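Local coordinates for protein peptide synthetase, module 7 (Actinoplanes teichomyceticus, PDB 4TX3) that probably serves as a condensation-like domain of a nonribosomal peptide synthetase, of the kind that recruits cross-linking P450 enzymes to the carrier-bound glycopeptide precursor, at residues B[17-21]-B[183-188]; B[20-24]-B[303-307]; B[146-150]-B[288-292]; B[203-208]-B[334-340]; B[263-267]-B[323-328]. One frame throughout, in Å; residues are numbered along the deposited sequence.

Contact 1 (B[17-21]-B[183-188]); sequences VPLTA and YAIWEQ
Glu187 reaches across to the backbone of Ala21, making the one direct hydrogen bond between segment 17-21 and helix 180-191. CG of Glu187 stands anti to its own backbone N (chi1 177°) and the chain runs on extended, which carries the carboxylate to the start of helix 21-28. Ala21 N donates to Glu187 OE2 over 2.8 Å, meeting the syn side of the oxygen at an N-H...O angle of 160°. The same oxygen lies 3.3 Å from Ala21 CB. Thr20 is the N-cap of helix 21-28, so Glu187 takes up an amide of that helix's first turn, where its negative charge would probably be favoured by the helix dipole. Beside the carboxylate, Thr20 turns its methyl to helix 180-191: CG2 sits 3.8 Å from Ala184 CA and also approaches the Tyr183 ring obliquely. Ala184 CB meets Pro18 O at 3.3 Å, while the Pro18 ring lies across both Ile185 and Gln188 at about a right angle. CD of Pro18 faces Ile185 CG1 at 3.9 Å, and its CG touches Gln188 OE1. A water bridges the backbones, donating to Leu19 O and to Ala184 O, each at 2.8 Å.

Contact 2 (B[20-24]-B[303-307]); sequences TARQL and PFARP
A capping box formed by Thr20 and Gln23 begins helix 21-28, and from its first turn Arg22 reaches to the backbone of segment 303-307, where a loop enters strand 306-313. In the box, Gln23 N donates to Thr20 OG1 over 3.1 Å. The reciprocal bond, Thr20 N to Gln23 OE1, measures 2.8 Å and lies in the carbonyl plane on a lone pair. Arg22 CG is anti to the backbone N (chi1 -171°), but the chain bends at chi2 and chi3, turning the guanidinium along the loop. NH1 of Arg22 donates to Pro303 O at 3.1 Å, with the oxygen near the guanidinium plane and an N-H...O angle of 141°. Ala305 O instead lies over one face, 2.9 Å from Arg22 NH1, and the angle is too poor for a hydrogen bond. Arg306 CA also sits over a guanidinium face, and Pro307 CD approaches Arg22 NE at 3.7 Å. Nearer the helix, Gln23 CG packs on Pro303 CG at 3.9 Å. A water joins Thr20 OG1 to Pro303 O, which thus receives two donors. NE of Arg22 forms a salt bridge with Glu343. With a leucine in place of Arg22, Glu343 is likely to lose its charged mate and Pro303 O one of its donors. The guanidinium therefore links the Glu343 carboxylate to one main-chain carbonyl, Pro303 O, while the partial negative charge of Ala305 O over its face would probably add to the stabilisation of its positive charge.

Contact 3 (B[146-150]-B[288-292]); sequences ADDDS and LPRDE
Asp147 and Arg290 form the salt bridge of this contact, between Asp147 OD1 and Arg290 NH2 at 3.2 Å. The oxygen lies at the guanidinium edge, near its plane, but the N-H...O angle of 134° makes the hydrogen bond within it weak. The carboxylate and guanidinium planes are turned 34° apart. Asp149 adds charge alone: its OD2 is 4.3 Å from Arg290 NE and well out of the guanidinium plane, with no N-H directed at it.

Among the hydrogen bonds outside the salt bridge, Ser150 holds the carboxylate. Its N donates to Asp147 OD1 over 2.9 Å, the N-cap bond of helix 148-166. Ser150 OG comes to Asp147 OD1 from the other face at 2.5 Å, short enough to be doubtful, and also accepts from Gly302 N. Arg290 NH1 is taken by the carbonyls of Leu297 and Met300, so the guanidinium is fixed from a second direction. A water completes the polar network, donating to Asp147 OD2 and Asp149 OD2 and accepting from Arg290 N and NE. Van der Waals contact is slight, with Asp149 OD2 3.4 Å from Pro289 CB.

Asp147 occupies the aspartate position of the condensation-domain HHxxxDG motif, which reads HRxxxDD here. As in condensation domains, where this aspartate typically pairs with an arginine, the bridge is probably structural, joining the start of helix 148-166 to the loop that follows strand 281-288.

Contact 4 (B[203-208]-B[334-340]); sequences DQITFW and ARQHLDV
Ala334 CB sits against two aromatic side chains of helix 200-211, 3.8 Å from Trp208 CH2 and 3.9 Å from Phe207 CZ. Phe207 in turn places CE2 over the centre of the Trp208 ring. On the Phe207 ring His337 forms an offset stack, with centroids 4.1 Å apart and planes at 8°. Phe207 CB adds a CH-pi contact, lying over the face of the imidazole close to its normal. Val340 CG2 closes the apolar zone against Gln204 CB at 3.3 Å.

Outward from the rings, Trp208 spends its indole N-H on the backbone: NE1 donates to His337 O over 2.9 Å, almost in the ring plane and nearly straight at 172°. Gln204 CG meets the imidazole at its edge, and the amide beyond stands perpendicular to that ring. With CG of Gln204 anti to the carbonyl carbon (chi1 -71°) and the chain extended, the amide reaches the loop and uses both its oxygen and its nitrogen there. OE1 of Gln204 accepts from Val340 N at 3.0 Å, while its NE2 donates in the amide plane to the anti lone pair of Asp339 OD2 at 2.8 Å. Asp339 OD1 pairs with Arg5 in a salt bridge.

The loop leaving helix 320-334 is thereby fastened to helix 200-211; Trp208 also touches Ile345 of helix 345-348, and Leu338 packs on strands 281-288 and 306-313.

Contact 5 (B[263-267]-B[323-328]); sequences QLVQA and VVARVQ
Ala267 CB of helix 261-278 lies against two valines of helix 320-334, 3.6 Å from Val323 CG1 and 3.7 Å from Val324 CG2. Val324 CG2 is also met by Leu264 CD2, at 3.5 Å. One turn on, Val327 directs its two methyls to different neighbours: CG1 touches Gln263 CB at 3.9 Å and Gln266 CD at 4.0 Å, whereas CG2 faces Ala267. CG1 of Val327 is anti to the backbone N (chi1 161°), which carries it to the glutamines. Gln263 extends toward Gln328, bringing OE1 3.5 Å from Gln328 CB, and the two side chains cross at about a right angle.

The axes of segments 263-267 and 323-328 approach to 8.7 Å, with N-to-C directions 118° apart, and the backbones come closest at Ala267 and Val324. Leu264 also meets Phe320 of helix 320-334, as well as Leu250 and Val254 of helix 244-255, while Gln266 reaches Leu365 of strand 363-369. With a serine at Gln263 the amide is gone, which would probably leave a gap beside Gln328 CB. Since no hydrogen bond crosses between the segments, van der Waals packing carries the contact, mainly of methyl and methylene groups with glutamine amides at the margin.

How the contacts relate
All five contacts lie within the condensation domain. Contacts 1 and 2 share Thr20 and Ala21, have centres about 10 Å apart, and touch again where Tyr183 packs on Phe304. Contact 3, its centre also about 10 Å from that of contact 2, is nested inside the loop that contact 2 closes; strands 281-288 and 306-313 bring the two together, with Arg306 N 2.8 Å from Leu288 O. Leu338 of contact 4 packs on Leu288 and Arg306, extending the chain of touching contacts. Contact 5 stands apart, its centre about 34 Å from that of contact 1, yet helix 320-334 runs from it into contact 4. Contacts 1 to 4 thus form a connected set, with contact 5 tied to it through helix 320-334.

Contact 1 (B[17-21]-B[183-188])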
# COMPACT_ATOMS: atom_id res chain seq x y z
N VAL B 17 -23.03 4.59 22.67
CA VAL B 17 -22.32 3.84 21.65
C VAL B 17 -21.70 2.59 22.27
O VAL B 17 -20.97 2.67 23.26
CB VAL B 17 -21.21 4.70 21.00
CG1 VAL B 17 -20.38 3.87 20.03
CG2 VAL B 17 -21.83 5.92 20.33
N PRO B 18 -22.01 1.41 21.71
CA PRO B 18 -21.49 0.19 22.33
C PRO B 18 -20.02 -0.04 22.03
O PRO B 18 -19.52 0.41 21.00
CB PRO B 18 -22.34 -0.91 21.70
CG PRO B 18 -22.65 -0.38 20.36
CD PRO B 18 -22.83 1.11 20.52
N LEU B 19 -19.34 -0.75 22.92
CA LEU B 19 -18.04 -1.32 22.63
C LEU B 19 -18.17 -2.50 21.67
O LEU B 19 -19.21 -3.17 21.64
CB LEU B 19 -17.38 -1.79 23.93
CG LEU B 19 -16.73 -0.79 24.88
CD1 LEU B 19 -17.71 0.17 25.52
CD2 LEU B 19 -15.92 -1.55 25.95
N THR B 20 -17.12 -2.80 20.90
CA THR B 20 -17.08 -4.09 20.21
C THR B 20 -16.77 -5.16 21.24
O THR B 20 -16.37 -4.86 22.36
CB THR B 20 -16.03 -4.17 19.10
OG1 THR B 20 -14.72 -4.05 19.68
CG2 THR B 20 -16.25 -3.11 18.02
N ALA B 21 -16.95 -6.42 20.84
CA ALA B 21 -16.62 -7.55 21.70
C ALA B 21 -15.13 -7.54 22.07
O ALA B 21 -14.78 -7.82 23.21
CB ALA B 21 -17.01 -8.87 21.03
N TYR B 183 -18.58 0.99 12.95
CA TYR B 183 -18.20 -0.42 12.97
C TYR B 183 -18.79 -1.14 14.20
O TYR B 183 -19.36 -2.23 14.07
CB TYR B 183 -16.67 -0.57 12.96
CG TYR B 183 -16.21 -2.00 12.92
CD1 TYR B 183 -16.28 -2.74 11.74
CD2 TYR B 183 -15.70 -2.62 14.06
CE1 TYR B 183 -15.86 -4.08 11.71
CE2 TYR B 183 -15.29 -3.95 14.04
CZ TYR B 183 -15.36 -4.68 12.86
OH TYR B 183 -14.95 -6.00 12.85
N ALA B 184 -18.67 -0.51 15.37
CA ALA B 184 -19.18 -1.09 16.62
C ALA B 184 -20.69 -1.35 16.56
O ALA B 184 -21.18 -2.38 17.05
CB ALA B 184 -18.85 -0.18 17.80
N ILE B 185 -21.43 -0.41 15.97
CA ILE B 185 -22.87 -0.53 15.89
C ILE B 185 -23.26 -1.60 14.88
O ILE B 185 -24.27 -2.28 15.03
CB ILE B 185 -23.53 0.81 15.52
CG1 ILE B 185 -23.43 1.78 16.70
CG2 ILE B 185 -24.99 0.62 15.12
CD1 ILE B 185 -23.67 3.22 16.33
N TRP B 186 -22.43 -1.75 13.85
CA TRP B 186 -22.60 -2.80 12.87
C TRP B 186 -22.45 -4.19 13.49
O TRP B 186 -23.29 -5.07 13.27
CB TRP B 186 -21.58 -2.62 11.76
CG TRP B 186 -21.62 -3.66 10.70
CD1 TRP B 186 -22.61 -3.86 9.79
CD2 TRP B 186 -20.60 -4.62 10.39
NE1 TRP B 186 -22.28 -4.88 8.94
CE2 TRP B 186 -21.05 -5.37 9.29
CE3 TRP B 186 -19.35 -4.91 10.95
CZ2 TRP B 186 -20.30 -6.40 8.73
CZ3 TRP B 186 -18.60 -5.94 10.39
CH2 TRP B 186 -19.08 -6.67 9.29
N GLU B 187 -21.37 -4.38 14.25
CA GLU B 187 -21.13 -5.65 14.96
C GLU B 187 -22.28 -5.95 15.92
O GLU B 187 -22.74 -7.09 16.01
CB GLU B 187 -19.81 -5.64 15.73
CG GLU B 187 -19.60 -6.94 16.51
CD GLU B 187 -18.35 -6.96 17.36
OE1 GLU B 187 -17.24 -6.86 16.77
OE2 GLU B 187 -18.46 -7.08 18.62
N GLN B 188 -22.76 -4.93 16.62
CA GLN B 188 -23.88 -5.14 17.52
C GLN B 188 -25.13 -5.58 16.75
O GLN B 188 -25.82 -6.51 17.17
CB GLN B 188 -24.18 -3.87 18.31
CG GLN B 188 -25.36 -4.02 19.24
CD GLN B 188 -25.82 -2.70 19.80
OE1 GLN B 188 -25.47 -2.32 20.92
NE2 GLN B 188 -26.64 -1.98 19.02
O HOH W 1 -20.79 -3.93 19.40

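Contact 2 (B[20-24]-B[303-307])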
# COMPACT_ATOMS: atom_id res chain seq x y z
N THR B 20 -17.12 -2.80 20.90
CA THR B 20 -17.08 -4.09 20.21
C THR B 20 -16.77 -5.16 21.24
O THR B 20 -16.37 -4.86 22.36
CB THR B 20 -16.03 -4.17 19.10
OG1 THR B 20 -14.72 -4.05 19.68
CG2 THR B 20 -16.25 -3.11 18.02
N ALA B 21 -16.95 -6.42 20.84
CA ALA B 21 -16.62 -7.55 21.70
C ALA B 21 -15.13 -7.54 22.07
O ALA B 21 -14.78 -7.82 23.21
CB ALA B 21 -17.01 -8.87 21.03
N ARG B 22 -14.27 -7.20 21.11
CA ARG B 22 -12.84 -7.12 21.37
C ARG B 22 -12.52 -6.03 22.41
O ARG B 22 -11.72 -6.25 23.31
CB ARG B 22 -12.06 -6.87 20.08
CG ARG B 22 -10.53 -6.99 20.20
CD ARG B 22 -9.90 -7.60 18.95
NE ARG B 22 -10.78 -8.64 18.43
CZ ARG B 22 -11.42 -8.57 17.27
NH1 ARG B 22 -11.25 -7.51 16.48
NH2 ARG B 22 -12.23 -9.55 16.90
N GLN B 23 -13.17 -4.87 22.29
CA GLN B 23 -12.96 -3.77 23.24
C GLN B 23 -13.41 -4.12 24.67
O GLN B 23 -12.71 -3.84 25.66
CB GLN B 23 -13.71 -2.52 22.79
CG GLN B 23 -13.18 -1.85 21.53
CD GLN B 23 -14.02 -0.64 21.13
OE1 GLN B 23 -15.24 -0.73 21.03
NE2 GLN B 23 -13.36 0.51 20.94
N LEU B 24 -14.60 -4.72 24.78
CA LEU B 24 -15.16 -5.12 26.06
C LEU B 24 -14.23 -6.10 26.79
O LEU B 24 -14.12 -6.04 28.02
CB LEU B 24 -16.54 -5.74 25.88
CG LEU B 24 -17.28 -6.17 27.15
CD1 LEU B 24 -17.48 -5.00 28.06
CD2 LEU B 24 -18.61 -6.85 26.81
N PRO B 303 -9.28 -1.36 16.82
CA PRO B 303 -8.91 -2.74 17.16
C PRO B 303 -9.56 -3.73 16.20
O PRO B 303 -10.41 -4.54 16.60
CB PRO B 303 -9.45 -2.90 18.56
CG PRO B 303 -10.63 -1.98 18.62
CD PRO B 303 -10.23 -0.78 17.78
N PHE B 304 -9.16 -3.66 14.93
CA PHE B 304 -9.75 -4.47 13.87
C PHE B 304 -9.16 -5.86 13.73
O PHE B 304 -9.78 -6.72 13.09
CB PHE B 304 -9.61 -3.76 12.52
CG PHE B 304 -10.43 -2.52 12.41
CD1 PHE B 304 -11.83 -2.61 12.37
CD2 PHE B 304 -9.82 -1.28 12.32
CE1 PHE B 304 -12.59 -1.47 12.26
CE2 PHE B 304 -10.59 -0.12 12.21
CZ PHE B 304 -11.97 -0.22 12.18
N ALA B 305 -7.97 -6.11 14.26
CA ALA B 305 -7.35 -7.40 13.99
C ALA B 305 -8.10 -8.47 14.78
O ALA B 305 -8.49 -8.23 15.92
CB ALA B 305 -5.84 -7.38 14.32
N ARG B 306 -8.31 -9.63 14.18
CA ARG B 306 -9.22 -10.65 14.74
C ARG B 306 -8.56 -12.00 14.98
O ARG B 306 -8.05 -12.62 14.03
CB ARG B 306 -10.39 -10.84 13.81
CG ARG B 306 -9.95 -10.63 12.40
CD ARG B 306 -11.06 -10.28 11.49
NE ARG B 306 -10.53 -10.22 10.15
CZ ARG B 306 -11.14 -10.77 9.11
NH1 ARG B 306 -12.29 -11.41 9.28
NH2 ARG B 306 -10.57 -10.69 7.90
N PRO B 307 -8.57 -12.46 16.24
CA PRO B 307 -8.09 -13.81 16.59
C PRO B 307 -8.89 -14.86 15.84
O PRO B 307 -10.06 -14.67 15.55
CB PRO B 307 -8.32 -13.90 18.09
CG PRO B 307 -8.38 -12.47 18.55
CD PRO B 307 -9.03 -11.72 17.42
O HOH W 2 -13.18 -4.68 17.35

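Contact 3 (B[146-150]-B[288-292])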
# COMPACT_ATOMS: atom_id res chain seq x y z
N ALA B 146 -6.41 0.29 19.06
CA ALA B 146 -5.59 0.06 17.88
C ALA B 146 -5.07 -1.36 17.76
O ALA B 146 -4.63 -1.96 18.73
CB ALA B 146 -4.41 1.04 17.87
N ASP B 147 -5.15 -1.90 16.54
CA ASP B 147 -4.36 -3.06 16.14
C ASP B 147 -3.04 -2.57 15.53
O ASP B 147 -2.79 -1.36 15.45
CB ASP B 147 -5.13 -3.95 15.15
CG ASP B 147 -5.52 -3.23 13.85
OD1 ASP B 147 -5.06 -2.10 13.59
OD2 ASP B 147 -6.30 -3.81 13.07
N ASP B 148 -2.20 -3.49 15.08
CA ASP B 148 -0.88 -3.13 14.56
C ASP B 148 -0.92 -2.37 13.23
O ASP B 148 -0.17 -1.42 13.05
CB ASP B 148 0.00 -4.37 14.44
CG ASP B 148 0.40 -4.94 15.79
OD1 ASP B 148 1.49 -4.57 16.29
OD2 ASP B 148 -0.38 -5.74 16.36
N ASP B 149 -1.78 -2.79 12.30
CA ASP B 149 -2.00 -2.01 11.08
C ASP B 149 -2.32 -0.54 11.40
O ASP B 149 -1.87 0.38 10.69
CB ASP B 149 -3.15 -2.60 10.25
CG ASP B 149 -2.79 -3.94 9.59
OD1 ASP B 149 -1.59 -4.28 9.52
OD2 ASP B 149 -3.72 -4.64 9.14
N SER B 150 -3.10 -0.33 12.47
CA SER B 150 -3.56 1.01 12.83
C SER B 150 -2.43 1.99 13.12
O SER B 150 -2.58 3.19 12.93
CB SER B 150 -4.50 0.95 14.04
OG SER B 150 -5.72 0.35 13.69
N LEU B 288 -5.62 -12.45 12.29
CA LEU B 288 -5.88 -11.92 10.96
C LEU B 288 -6.02 -10.41 11.01
O LEU B 288 -6.55 -9.87 11.99
CB LEU B 288 -7.16 -12.52 10.38
CG LEU B 288 -7.30 -14.03 10.35
CD1 LEU B 288 -8.63 -14.38 9.71
CD2 LEU B 288 -6.15 -14.61 9.58
N PRO B 289 -5.58 -9.71 9.94
CA PRO B 289 -5.85 -8.27 9.84
C PRO B 289 -7.32 -8.06 9.47
O PRO B 289 -7.99 -9.05 9.16
CB PRO B 289 -4.95 -7.83 8.70
CG PRO B 289 -5.01 -9.00 7.76
CD PRO B 289 -5.00 -10.23 8.68
N ARG B 290 -7.78 -6.81 9.50
CA ARG B 290 -9.10 -6.46 9.03
C ARG B 290 -9.38 -7.06 7.65
O ARG B 290 -8.48 -7.23 6.83
CB ARG B 290 -9.24 -4.93 8.98
CG ARG B 290 -8.24 -4.25 8.07
CD ARG B 290 -8.19 -2.73 8.31
NE ARG B 290 -7.36 -2.38 9.46
CZ ARG B 290 -7.21 -1.15 9.94
NH1 ARG B 290 -7.84 -0.12 9.37
NH2 ARG B 290 -6.44 -0.94 11.00
N ASP B 291 -10.64 -7.40 7.41
CA ASP B 291 -11.09 -7.89 6.12
C ASP B 291 -10.80 -6.87 5.00
O ASP B 291 -11.39 -5.79 4.95
CB ASP B 291 -12.57 -8.22 6.24
CG ASP B 291 -13.18 -8.73 4.95
OD1 ASP B 291 -12.45 -8.93 3.95
OD2 ASP B 291 -14.41 -8.93 4.95
N GLU B 292 -9.89 -7.21 4.10
CA GLU B 292 -9.42 -6.28 3.07
C GLU B 292 -10.52 -5.92 2.07
O GLU B 292 -10.44 -4.90 1.38
CB GLU B 292 -8.21 -6.85 2.34
CG GLU B 292 -8.53 -8.03 1.42
CD GLU B 292 -7.30 -8.58 0.69
OE1 GLU B 292 -6.15 -8.28 1.10
OE2 GLU B 292 -7.48 -9.32 -0.31
O HOH W 3 -5.84 -4.89 10.85

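Contact 4 (B[203-208]-B[334-340])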
# COMPACT_ATOMS: atom_id res chain seq x y z
N ASP B 203 -25.88 -19.46 12.57
CA ASP B 203 -25.14 -20.42 11.78
C ASP B 203 -23.66 -20.50 12.20
O ASP B 203 -23.05 -21.57 12.18
CB ASP B 203 -25.23 -20.06 10.30
CG ASP B 203 -24.54 -21.08 9.41
OD1 ASP B 203 -24.82 -22.28 9.58
OD2 ASP B 203 -23.70 -20.69 8.57
N GLN B 204 -23.10 -19.36 12.59
CA GLN B 204 -21.67 -19.31 12.92
C GLN B 204 -21.43 -19.73 14.37
O GLN B 204 -20.41 -20.35 14.68
CB GLN B 204 -21.07 -17.92 12.62
CG GLN B 204 -20.96 -17.62 11.13
CD GLN B 204 -20.30 -16.28 10.80
OE1 GLN B 204 -19.71 -15.63 11.65
NE2 GLN B 204 -20.40 -15.88 9.54
N ILE B 205 -22.38 -19.44 15.24
CA ILE B 205 -22.27 -19.88 16.63
C ILE B 205 -22.31 -21.41 16.67
O ILE B 205 -21.58 -22.04 17.43
CB ILE B 205 -23.40 -19.29 17.51
CG1 ILE B 205 -23.04 -17.86 17.93
CG2 ILE B 205 -23.66 -20.13 18.74
CD1 ILE B 205 -24.21 -17.07 18.47
N THR B 206 -23.14 -21.99 15.82
CA THR B 206 -23.26 -23.44 15.74
C THR B 206 -21.96 -24.06 15.25
O THR B 206 -21.50 -25.07 15.79
CB THR B 206 -24.43 -23.82 14.82
OG1 THR B 206 -25.65 -23.42 15.45
CG2 THR B 206 -24.45 -25.32 14.52
N PHE B 207 -21.37 -23.44 14.23
CA PHE B 207 -20.08 -23.91 13.74
C PHE B 207 -19.01 -23.99 14.83
O PHE B 207 -18.33 -25.00 14.95
CB PHE B 207 -19.54 -23.02 12.62
CG PHE B 207 -18.14 -23.38 12.23
CD1 PHE B 207 -17.91 -24.44 11.38
CD2 PHE B 207 -17.05 -22.71 12.77
CE1 PHE B 207 -16.63 -24.81 11.05
CE2 PHE B 207 -15.76 -23.08 12.44
CZ PHE B 207 -15.55 -24.13 11.58
N TRP B 208 -18.84 -22.93 15.60
CA TRP B 208 -17.73 -22.89 16.54
C TRP B 208 -17.97 -23.77 17.75
O TRP B 208 -17.02 -24.40 18.25
CB TRP B 208 -17.43 -21.45 16.98
CG TRP B 208 -16.74 -20.69 15.89
CD1 TRP B 208 -17.28 -19.71 15.10
CD2 TRP B 208 -15.40 -20.88 15.43
NE1 TRP B 208 -16.35 -19.27 14.19
CE2 TRP B 208 -15.19 -19.97 14.37
CE3 TRP B 208 -14.36 -21.72 15.82
CZ2 TRP B 208 -13.98 -19.88 13.69
CZ3 TRP B 208 -13.15 -21.63 15.14
CH2 TRP B 208 -12.97 -20.72 14.09
N ALA B 334 -13.33 -23.04 8.61
CA ALA B 334 -13.44 -22.02 9.66
C ALA B 334 -13.42 -20.61 9.07
O ALA B 334 -14.13 -19.74 9.56
CB ALA B 334 -12.32 -22.18 10.68
N ARG B 335 -12.61 -20.42 8.03
CA ARG B 335 -12.48 -19.17 7.26
C ARG B 335 -13.81 -18.48 6.95
O ARG B 335 -13.88 -17.27 6.82
CB ARG B 335 -11.78 -19.46 5.93
CG ARG B 335 -10.86 -18.39 5.43
CD ARG B 335 -9.43 -18.62 5.91
NE ARG B 335 -8.57 -17.45 5.73
CZ ARG B 335 -7.34 -17.35 6.22
NH1 ARG B 335 -6.81 -18.35 6.91
NH2 ARG B 335 -6.63 -16.24 6.02
N GLN B 336 -14.86 -19.28 6.82
CA GLN B 336 -16.14 -18.77 6.39
C GLN B 336 -17.02 -18.28 7.53
O GLN B 336 -18.09 -17.73 7.30
CB GLN B 336 -16.86 -19.85 5.59
CG GLN B 336 -16.18 -20.18 4.29
CD GLN B 336 -16.79 -21.37 3.61
OE1 GLN B 336 -17.31 -22.28 4.28
NE2 GLN B 336 -16.76 -21.38 2.28
N HIS B 337 -16.57 -18.48 8.77
CA HIS B 337 -17.38 -18.15 9.92
C HIS B 337 -16.70 -17.14 10.83
O HIS B 337 -16.63 -17.35 12.05
CB HIS B 337 -17.71 -19.43 10.69
CG HIS B 337 -18.26 -20.52 9.83
ND1 HIS B 337 -19.60 -20.65 9.55
CD2 HIS B 337 -17.64 -21.54 9.18
CE1 HIS B 337 -19.78 -21.70 8.76
NE2 HIS B 337 -18.61 -22.25 8.53
N LEU B 338 -16.20 -16.05 10.25
CA LEU B 338 -15.38 -15.08 10.98
C LEU B 338 -16.12 -13.83 11.45
O LEU B 338 -15.52 -12.96 12.07
CB LEU B 338 -14.19 -14.65 10.13
CG LEU B 338 -13.20 -15.75 9.79
CD1 LEU B 338 -11.97 -15.14 9.13
CD2 LEU B 338 -12.84 -16.53 11.07
N ASP B 339 -17.42 -13.75 11.18
CA ASP B 339 -18.23 -12.62 11.64
C ASP B 339 -18.45 -12.66 13.16
O ASP B 339 -18.56 -11.61 13.79
CB ASP B 339 -19.57 -12.59 10.90
CG ASP B 339 -19.41 -12.41 9.39
OD1 ASP B 339 -19.22 -11.25 8.95
OD2 ASP B 339 -19.44 -13.41 8.64
N VAL B 340 -18.50 -13.85 13.75
CA VAL B 340 -18.47 -13.93 15.21
C VAL B 340 -17.13 -13.43 15.69
O VAL B 340 -16.09 -13.93 15.25
CB VAL B 340 -18.61 -15.35 15.78
CG1 VAL B 340 -19.13 -15.26 17.19
CG2 VAL B 340 -19.51 -16.18 14.98

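Contact 5 (B[263-267]-B[323-328])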
# COMPACT_ATOMS: atom_id res chain seq x y z
N GLN B 263 0.02 -22.23 6.23
CA GLN B 263 -0.58 -23.49 6.68
C GLN B 263 0.46 -24.61 6.82
O GLN B 263 0.34 -25.47 7.69
CB GLN B 263 -1.70 -23.91 5.71
CG GLN B 263 -2.84 -22.92 5.61
CD GLN B 263 -3.95 -23.39 4.67
OE1 GLN B 263 -3.73 -24.21 3.78
NE2 GLN B 263 -5.15 -22.88 4.87
N LEU B 264 1.49 -24.61 5.97
CA LEU B 264 2.58 -25.58 6.08
C LEU B 264 3.29 -25.47 7.41
O LEU B 264 3.58 -26.48 8.05
CB LEU B 264 3.59 -25.39 4.95
CG LEU B 264 3.15 -25.71 3.53
CD1 LEU B 264 4.34 -25.72 2.62
CD2 LEU B 264 2.46 -27.03 3.47
N VAL B 265 3.57 -24.24 7.82
CA VAL B 265 4.26 -23.98 9.08
C VAL B 265 3.33 -24.31 10.25
O VAL B 265 3.75 -24.81 11.29
CB VAL B 265 4.74 -22.50 9.17
CG1 VAL B 265 5.37 -22.21 10.51
CG2 VAL B 265 5.74 -22.19 8.04
N GLN B 266 2.04 -24.04 10.07
CA GLN B 266 1.08 -24.40 11.11
C GLN B 266 1.06 -25.92 11.31
O GLN B 266 0.98 -26.40 12.44
CB GLN B 266 -0.30 -23.89 10.76
CG GLN B 266 -1.31 -24.19 11.81
CD GLN B 266 -2.64 -23.57 11.48
OE1 GLN B 266 -2.72 -22.72 10.59
NE2 GLN B 266 -3.70 -23.98 12.19
N ALA B 267 1.15 -26.66 10.21
CA ALA B 267 1.22 -28.12 10.29
C ALA B 267 2.44 -28.54 11.09
O ALA B 267 2.34 -29.26 12.09
CB ALA B 267 1.26 -28.73 8.91
N VAL B 323 -0.97 -33.99 7.78
CA VAL B 323 -1.28 -32.92 8.72
C VAL B 323 -1.67 -31.63 7.98
O VAL B 323 -2.63 -30.96 8.37
CB VAL B 323 -0.11 -32.62 9.65
CG1 VAL B 323 -0.46 -31.46 10.57
CG2 VAL B 323 0.25 -33.86 10.47
N VAL B 324 -0.95 -31.34 6.90
CA VAL B 324 -1.24 -30.20 6.04
C VAL B 324 -2.66 -30.23 5.54
O VAL B 324 -3.40 -29.25 5.64
CB VAL B 324 -0.26 -30.14 4.84
CG1 VAL B 324 -0.76 -29.18 3.76
CG2 VAL B 324 1.15 -29.74 5.32
N ALA B 325 -3.06 -31.38 5.00
CA ALA B 325 -4.40 -31.54 4.45
C ALA B 325 -5.48 -31.37 5.54
O ALA B 325 -6.54 -30.80 5.26
CB ALA B 325 -4.52 -32.89 3.76
N ARG B 326 -5.22 -31.86 6.76
CA ARG B 326 -6.16 -31.64 7.87
C ARG B 326 -6.25 -30.17 8.28
O ARG B 326 -7.34 -29.65 8.57
CB ARG B 326 -5.78 -32.47 9.10
CG ARG B 326 -6.04 -33.94 8.95
CD ARG B 326 -5.59 -34.72 10.18
NE ARG B 326 -5.32 -36.11 9.83
CZ ARG B 326 -4.83 -37.03 10.66
NH1 ARG B 326 -4.56 -36.72 11.93
NH2 ARG B 326 -4.63 -38.26 10.22
N VAL B 327 -5.09 -29.50 8.31
CA VAL B 327 -5.03 -28.07 8.61
C VAL B 327 -5.80 -27.30 7.55
O VAL B 327 -6.66 -26.47 7.86
CB VAL B 327 -3.56 -27.56 8.67
CG1 VAL B 327 -3.48 -26.03 8.50
CG2 VAL B 327 -2.89 -28.03 9.95
N GLN B 328 -5.51 -27.61 6.29
CA GLN B 328 -6.06 -26.88 5.17
C GLN B 328 -7.56 -27.06 5.10
O GLN B 328 -8.30 -26.12 4.81
CB GLN B 328 -5.37 -27.32 3.88
CG GLN B 328 -5.98 -26.76 2.61
CD GLN B 328 -5.22 -27.22 1.37
OE1 GLN B 328 -4.18 -27.89 1.47
NE2 GLN B 328 -5.75 -26.87 0.19